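Local coordinates for uncharacterized protein (Bacteroides eggerthii DSM 20697, PDB 4ECO), which is of unknown function but, as a leucine-rich repeat protein, probably binds other proteins through its curved solenoid, at residues A93-D99 / N193-S199; L618-T623 / A631-K635; P154-F158 / S437-S441. All coordinates share one frame; numbering follows the deposited sequence.

The three contacts are spread along a curved leucine-rich repeat solenoid. Interaction 1, a small parallel sheet of its own, and interaction 2, near the C-terminus, lie on opposite sides of the chain's centre, with their own centres 69 Å apart. Interaction 3 sits between them, 46 Å from the first and 35 Å from the second, centre to centre. Interactions 1 and 3 cross along the chain: residues 154-158 lie in the insertion that follows strand 109-111 and precedes strand 194-198, and it reaches strand 435-439 many repeats later. Interactions 2 and 3 both reach the run of strands along the solenoid, so the insertion ties an early repeat to its middle while interaction 2 finishes its end.

Interaction 1 (A93-D99 / N193-S199); sequences ASGRVPD and NNITFVS
A short parallel beta ladder, separate from the main run of repeat strands, pairs Ser-94 with Asn-194 and Gly-95 with Ile-195. Asn-194 N gives its hydrogen to Ala-93 O (2.8 Å), Gly-95 N returns one to Asn-194 O, and Thr-196 N reaches Gly-95 O (2.9 Å). At Gly-95 the chain turns a corner with backbone angles that would jam any side chain against the preceding carbonyl. Beyond the corner, Val-97 N makes an almost linear bond to Phe-197 O (2.9 Å, 176°).

Arg-96 and Phe-197 lie together on one face. A bend at chi3 (50°) turns the end of the arginine over the phenyl ring, guanidinium NH2 above the ring centre and the two planes 27° apart; CZ stands 4.0 Å from the ring centroid of Phe-197, a cation-pi stack. Arg-96 NE is also held by a salt bridge to Glu-228. A leucine in place of Phe-197 would probably cost the guanidinium its flat aromatic support and leave it freer to turn about its polar contacts.

The other face is apolar, with Val-97 CG2 against Ile-195 CG2 at 3.8 Å. At the far end Ser-199 OG donates to Asp-99 OD1 (2.7 Å) on the anti side of a carboxylate that also receives the backbone N of Glu-228 and of Asn-229. At the near end Asn-193, next to the sodium ligand Ser-192, uses OD1 for an Asx turn to Ile-195 N and for Ser-216 OG. Such a second short sheet, built on a Ser-Gly-x-Val-Pro sequence, is consistent with repeats of the plant-type leucine-rich class.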
# COMPACT_ATOMS: atom_id res chain seq x y z
N ALA A 93 -2.49 12.89 -26.40
CA ALA A 93 -2.85 14.25 -26.78
C ALA A 93 -1.65 15.20 -26.64
O ALA A 93 -0.82 15.01 -25.74
CB ALA A 93 -4.01 14.72 -25.93
N SER A 94 -1.52 16.17 -27.57
CA SER A 94 -0.40 17.09 -27.61
C SER A 94 -0.88 18.45 -27.99
O SER A 94 -1.35 18.64 -29.12
CB SER A 94 0.65 16.59 -28.61
OG SER A 94 1.66 17.56 -28.86
N GLY A 95 -0.72 19.40 -27.08
CA GLY A 95 -1.12 20.78 -27.31
C GLY A 95 -1.65 21.50 -26.10
O GLY A 95 -1.28 21.17 -24.96
N ARG A 96 -2.52 22.48 -26.34
CA ARG A 96 -3.10 23.34 -25.31
C ARG A 96 -4.61 23.12 -25.24
O ARG A 96 -5.26 23.13 -26.28
CB ARG A 96 -2.76 24.81 -25.62
CG ARG A 96 -1.25 25.12 -25.58
CD ARG A 96 -0.86 26.42 -26.29
NE ARG A 96 -1.69 27.56 -25.88
CZ ARG A 96 -1.36 28.43 -24.93
NH1 ARG A 96 -0.21 28.32 -24.29
NH2 ARG A 96 -2.19 29.42 -24.62
N VAL A 97 -5.17 22.88 -24.02
CA VAL A 97 -6.61 22.65 -23.83
C VAL A 97 -7.29 23.99 -24.03
O VAL A 97 -6.98 24.94 -23.30
CB VAL A 97 -6.94 21.96 -22.48
CG1 VAL A 97 -8.43 21.76 -22.31
CG2 VAL A 97 -6.20 20.62 -22.37
N PRO A 98 -8.10 24.13 -25.11
CA PRO A 98 -8.66 25.46 -25.45
C PRO A 98 -9.81 25.87 -24.55
O PRO A 98 -10.35 25.05 -23.82
CB PRO A 98 -9.12 25.28 -26.90
CG PRO A 98 -9.43 23.85 -27.05
CD PRO A 98 -8.55 23.09 -26.08
N ASP A 99 -10.20 27.16 -24.64
CA ASP A 99 -11.26 27.78 -23.86
C ASP A 99 -12.62 27.18 -24.20
O ASP A 99 -13.57 27.37 -23.45
CB ASP A 99 -11.27 29.30 -24.10
CG ASP A 99 -9.92 29.95 -23.89
OD1 ASP A 99 -9.31 29.73 -22.81
OD2 ASP A 99 -9.43 30.59 -24.82
N ASN A 193 1.45 12.11 -22.46
CA ASN A 193 0.91 13.14 -23.34
C ASN A 193 1.83 14.37 -23.36
O ASN A 193 2.75 14.48 -22.54
CB ASN A 193 -0.50 13.54 -22.85
CG ASN A 193 -0.48 14.11 -21.44
OD1 ASN A 193 -0.05 15.24 -21.20
ND2 ASN A 193 -0.86 13.30 -20.47
N ASN A 194 1.51 15.33 -24.24
CA ASN A 194 2.24 16.58 -24.34
C ASN A 194 1.27 17.77 -24.15
O ASN A 194 1.29 18.72 -24.94
CB ASN A 194 3.01 16.65 -25.64
CG ASN A 194 4.16 17.61 -25.56
OD1 ASN A 194 5.22 17.30 -24.99
ND2 ASN A 194 3.95 18.82 -26.06
N ILE A 195 0.41 17.71 -23.10
CA ILE A 195 -0.50 18.80 -22.76
C ILE A 195 0.37 19.87 -22.09
O ILE A 195 0.94 19.61 -21.04
CB ILE A 195 -1.71 18.35 -21.88
CG1 ILE A 195 -2.49 17.11 -22.40
CG2 ILE A 195 -2.63 19.51 -21.51
CD1 ILE A 195 -3.08 17.24 -23.69
N THR A 196 0.50 21.05 -22.71
CA THR A 196 1.37 22.11 -22.20
C THR A 196 0.60 23.25 -21.54
O THR A 196 1.20 24.11 -20.90
CB THR A 196 2.22 22.66 -23.36
OG1 THR A 196 1.36 23.09 -24.43
CG2 THR A 196 3.23 21.64 -23.88
N PHE A 197 -0.73 23.24 -21.65
CA PHE A 197 -1.58 24.29 -21.12
C PHE A 197 -3.00 23.76 -20.88
O PHE A 197 -3.49 22.91 -21.65
CB PHE A 197 -1.61 25.47 -22.13
CG PHE A 197 -2.16 26.77 -21.62
CD1 PHE A 197 -3.52 27.01 -21.63
CD2 PHE A 197 -1.31 27.76 -21.13
CE1 PHE A 197 -4.04 28.20 -21.11
CE2 PHE A 197 -1.83 28.95 -20.62
CZ PHE A 197 -3.19 29.16 -20.63
N VAL A 198 -3.66 24.25 -19.82
CA VAL A 198 -5.05 23.93 -19.49
C VAL A 198 -5.73 25.25 -19.23
O VAL A 198 -5.29 26.02 -18.36
CB VAL A 198 -5.30 22.90 -18.35
CG1 VAL A 198 -6.77 22.48 -18.33
CG2 VAL A 198 -4.43 21.67 -18.50
N SER A 199 -6.80 25.52 -20.00
CA SER A 199 -7.60 26.73 -19.95
C SER A 199 -8.29 26.97 -18.58
O SER A 199 -8.74 26.04 -17.91
CB SER A 199 -8.66 26.68 -21.05
OG SER A 199 -9.60 27.74 -20.98

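Interaction 2 (L618-T623 / A631-K635); sequences LFYDKT and ALDIK
With CG set between its own backbone N and carbonyl carbon (chi1 77°), Tyr-620 points its ring at Leu-632, whose CG lies beside its backbone N (chi1 -72°) and so brings CD2 to the tyrosine. This is the C-terminal end of the leucine-rich repeat solenoid: strand 617-619 lies parallel to strand 591-593, and the chain then loops back over the last turn, where the Cys-608 to Cys-629 disulfide also ties it down.

Tyr-620 OH donates to Leu-632 O at 2.6 Å, on a carbonyl lone pair and in the carbonyl plane; that oxygen in turn lies in the plane of the ring, at its edge. Leu-632 CD2 comes within 3.6 Å of Tyr-620 CZ, while Leu-632 CD1 lies over a ring face and meets Leu-618 CD2 at 3.8 Å. Ile-634 CD1 adds an oblique contact to Tyr-620 CE2. Ile-626 touches Tyr-620, Leu-632 and Ile-634, and Ile-611 of helix 608-612 touches Leu-632, so the leucine is buried although most of the contact is at the surface.

Farther out the two segments are joined by a backbone bond, Lys-635 N donating to Lys-622 O (2.9 Å, 145°), though Lys-635 is poorly ordered. The extended Lys-622 chain runs past the carbonyl of Asp-633, its CB 3.3 Å from Asp-633 O, and ends in a weak salt bridge, Lys-622 NZ to Asp-633 OD2 at 3.5 Å.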
# COMPACT_ATOMS: atom_id res chain seq x y z
N LEU A 618 10.46 -35.09 0.12
CA LEU A 618 11.72 -35.25 0.84
C LEU A 618 12.89 -34.55 0.14
O LEU A 618 13.17 -34.81 -1.03
CB LEU A 618 12.05 -36.75 1.01
CG LEU A 618 13.40 -37.08 1.63
CD1 LEU A 618 13.38 -36.86 3.14
CD2 LEU A 618 13.82 -38.47 1.28
N PHE A 619 13.60 -33.70 0.91
CA PHE A 619 14.80 -32.98 0.49
C PHE A 619 15.98 -33.70 1.11
O PHE A 619 16.05 -33.82 2.33
CB PHE A 619 14.72 -31.50 0.90
CG PHE A 619 13.46 -30.82 0.42
CD1 PHE A 619 13.40 -30.22 -0.83
CD2 PHE A 619 12.32 -30.78 1.23
CE1 PHE A 619 12.22 -29.57 -1.26
CE2 PHE A 619 11.15 -30.14 0.80
CZ PHE A 619 11.11 -29.53 -0.44
N TYR A 620 16.82 -34.29 0.27
CA TYR A 620 17.94 -35.12 0.74
C TYR A 620 19.10 -35.17 -0.27
O TYR A 620 18.97 -34.67 -1.41
CB TYR A 620 17.41 -36.56 0.96
CG TYR A 620 17.22 -37.37 -0.31
CD1 TYR A 620 16.21 -37.05 -1.23
CD2 TYR A 620 18.05 -38.45 -0.61
CE1 TYR A 620 16.05 -37.77 -2.41
CE2 TYR A 620 17.89 -39.19 -1.78
CZ TYR A 620 16.89 -38.85 -2.68
OH TYR A 620 16.70 -39.59 -3.82
N ASP A 621 20.20 -35.82 0.13
CA ASP A 621 21.38 -36.09 -0.69
C ASP A 621 21.53 -37.59 -0.82
O ASP A 621 21.45 -38.28 0.20
CB ASP A 621 22.67 -35.48 -0.10
CG ASP A 621 22.59 -34.04 0.35
OD1 ASP A 621 22.22 -33.19 -0.49
OD2 ASP A 621 22.98 -33.76 1.51
N LYS A 622 21.80 -38.11 -2.04
CA LYS A 622 21.95 -39.56 -2.27
C LYS A 622 23.18 -40.10 -1.53
O LYS A 622 23.27 -41.30 -1.30
CB LYS A 622 22.02 -39.88 -3.77
CG LYS A 622 20.71 -39.55 -4.49
CD LYS A 622 20.76 -39.80 -5.98
CE LYS A 622 19.46 -39.39 -6.64
NZ LYS A 622 19.51 -39.49 -8.13
N THR A 623 24.07 -39.20 -1.08
CA THR A 623 25.28 -39.53 -0.31
C THR A 623 24.98 -39.72 1.19
O THR A 623 25.87 -40.14 1.93
CB THR A 623 26.35 -38.42 -0.49
OG1 THR A 623 25.74 -37.13 -0.40
CG2 THR A 623 27.09 -38.55 -1.79
N ALA A 631 14.42 -46.90 -3.62
CA ALA A 631 13.91 -46.01 -4.66
C ALA A 631 14.57 -44.62 -4.63
O ALA A 631 14.35 -43.82 -5.56
CB ALA A 631 12.41 -45.86 -4.51
N LEU A 632 15.36 -44.31 -3.57
CA LEU A 632 16.00 -43.01 -3.41
C LEU A 632 17.39 -42.96 -4.05
O LEU A 632 17.97 -41.88 -4.12
CB LEU A 632 16.10 -42.62 -1.92
CG LEU A 632 14.79 -42.23 -1.23
CD1 LEU A 632 15.03 -41.94 0.22
CD2 LEU A 632 14.11 -41.06 -1.90
N ASP A 633 17.90 -44.11 -4.56
CA ASP A 633 19.20 -44.26 -5.23
C ASP A 633 20.33 -43.78 -4.28
O ASP A 633 21.11 -42.89 -4.63
CB ASP A 633 19.21 -43.50 -6.59
CG ASP A 633 20.48 -43.63 -7.45
OD1 ASP A 633 21.23 -44.62 -7.27
OD2 ASP A 633 20.70 -42.75 -8.31
N ILE A 634 20.40 -44.37 -3.08
CA ILE A 634 21.41 -44.03 -2.08
C ILE A 634 22.78 -44.61 -2.53
O ILE A 634 22.91 -45.83 -2.68
CB ILE A 634 20.96 -44.52 -0.66
CG1 ILE A 634 19.57 -43.95 -0.26
CG2 ILE A 634 22.03 -44.25 0.41
CD1 ILE A 634 19.42 -42.37 -0.24
N LYS A 635 23.76 -43.72 -2.78
CA LYS A 635 25.11 -44.07 -3.22
C LYS A 635 25.87 -44.88 -2.17
O LYS A 635 25.69 -44.64 -0.98
CB LYS A 635 25.92 -42.80 -3.56
CG LYS A 635 25.46 -42.07 -4.83
CD LYS A 635 26.46 -40.96 -5.18
CE LYS A 635 26.19 -40.29 -6.51
NZ LYS A 635 27.20 -39.25 -6.84

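Interaction 3 (P154-F158 / S437-S441); sequences PREDF and SINLS
Asn-439 reaches from its strand to the short 3-10 turn at Pro-154 and Asp-157, with CG opposite its backbone N across the first bond (chi1 -173°). The amide group is gripped from both ends. Asn-439 ND2 donates to Asp-157 OD2 at 2.8 Å, using the anti lone pair of that oxygen and staying close to the amide plane. The carboxylate stands nearly upright to the amide, their planes 78° apart. The same ND2 also makes a weak, bent bond to Pro-154 O.

On the other side OD1 of Asn-439 receives two donors from its own segment, Ser-441 N at 3.1 Å in an Asx turn and Ser-441 OG at 2.6 Å. With both amide atoms engaged, the group is fixed against turning over.

Ser-437, two residues earlier on the strand, points the same way. Its OG packs against Arg-155 CG at 3.5 Å and meets the Phe-158 ring obliquely, while bonding to Ser-461 OG on the next strand. The guanidinium of Arg-155 turns elsewhere, to Asp-153 and Lys-173 O. Ser-437 and Asn-439 face the turn, Ile-438 faces away: the arrangement of a leucine-rich repeat strand whose concave surface is met by an inserted segment.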
# COMPACT_ATOMS: atom_id res chain seq x y z
N PRO A 154 1.63 -7.20 5.30
CA PRO A 154 2.92 -7.33 6.01
C PRO A 154 3.24 -8.79 6.38
O PRO A 154 4.41 -9.07 6.66
CB PRO A 154 2.73 -6.45 7.25
CG PRO A 154 1.63 -5.48 6.86
CD PRO A 154 0.71 -6.30 6.02
N ARG A 155 2.24 -9.73 6.33
CA ARG A 155 2.49 -11.15 6.64
C ARG A 155 3.33 -11.82 5.53
O ARG A 155 3.89 -12.89 5.74
CB ARG A 155 1.18 -11.91 6.88
CG ARG A 155 0.35 -11.30 8.00
CD ARG A 155 -0.98 -12.00 8.17
NE ARG A 155 -1.67 -12.07 6.89
CZ ARG A 155 -2.67 -12.91 6.63
NH1 ARG A 155 -3.09 -13.77 7.55
NH2 ARG A 155 -3.22 -12.92 5.42
N GLU A 156 3.48 -11.16 4.38
CA GLU A 156 4.28 -11.59 3.23
C GLU A 156 5.73 -11.93 3.66
O GLU A 156 6.34 -12.86 3.12
CB GLU A 156 4.27 -10.46 2.16
CG GLU A 156 5.00 -10.76 0.87
CD GLU A 156 4.62 -12.03 0.12
OE1 GLU A 156 3.42 -12.37 0.08
OE2 GLU A 156 5.54 -12.65 -0.46
N ASP A 157 6.25 -11.20 4.63
CA ASP A 157 7.61 -11.35 5.15
C ASP A 157 7.79 -12.59 6.00
O ASP A 157 8.94 -12.87 6.40
CB ASP A 157 8.03 -10.12 5.94
CG ASP A 157 8.37 -8.97 5.04
OD1 ASP A 157 8.91 -9.22 3.94
OD2 ASP A 157 8.13 -7.80 5.44
N PHE A 158 6.71 -13.35 6.25
CA PHE A 158 6.81 -14.62 6.93
C PHE A 158 7.45 -15.63 6.01
O PHE A 158 7.27 -15.53 4.79
CB PHE A 158 5.44 -15.12 7.38
CG PHE A 158 4.95 -14.49 8.65
CD1 PHE A 158 5.73 -14.52 9.80
CD2 PHE A 158 3.66 -14.01 8.74
CE1 PHE A 158 5.25 -14.00 10.99
CE2 PHE A 158 3.17 -13.50 9.94
CZ PHE A 158 3.98 -13.47 11.05
N SER A 437 -1.47 -9.23 13.61
CA SER A 437 -0.11 -9.54 13.17
C SER A 437 0.84 -8.34 13.29
O SER A 437 0.50 -7.23 12.89
CB SER A 437 -0.12 -10.03 11.72
OG SER A 437 1.14 -10.51 11.28
N ILE A 438 2.06 -8.58 13.80
CA ILE A 438 3.04 -7.51 13.92
C ILE A 438 4.31 -7.97 13.18
O ILE A 438 4.80 -9.08 13.36
CB ILE A 438 3.31 -7.02 15.40
CG1 ILE A 438 4.21 -5.78 15.41
CG2 ILE A 438 3.81 -8.12 16.32
CD1 ILE A 438 4.11 -4.94 16.61
N ASN A 439 4.78 -7.11 12.29
CA ASN A 439 5.98 -7.38 11.52
C ASN A 439 7.08 -6.52 12.06
O ASN A 439 7.11 -5.31 11.80
CB ASN A 439 5.75 -7.16 10.02
CG ASN A 439 6.92 -7.59 9.15
OD1 ASN A 439 8.05 -7.80 9.60
ND2 ASN A 439 6.66 -7.72 7.87
N LEU A 440 7.96 -7.12 12.86
CA LEU A 440 9.11 -6.45 13.46
C LEU A 440 10.43 -6.99 12.86
O LEU A 440 11.49 -6.83 13.48
CB LEU A 440 9.08 -6.61 14.98
CG LEU A 440 8.07 -5.75 15.72
CD1 LEU A 440 7.85 -6.28 17.11
CD2 LEU A 440 8.50 -4.31 15.75
N SER A 441 10.36 -7.63 11.66
CA SER A 441 11.55 -8.19 11.00
C SER A 441 12.52 -7.06 10.57
O SER A 441 12.11 -5.91 10.45
CB SER A 441 11.17 -9.07 9.80
OG SER A 441 10.41 -8.38 8.82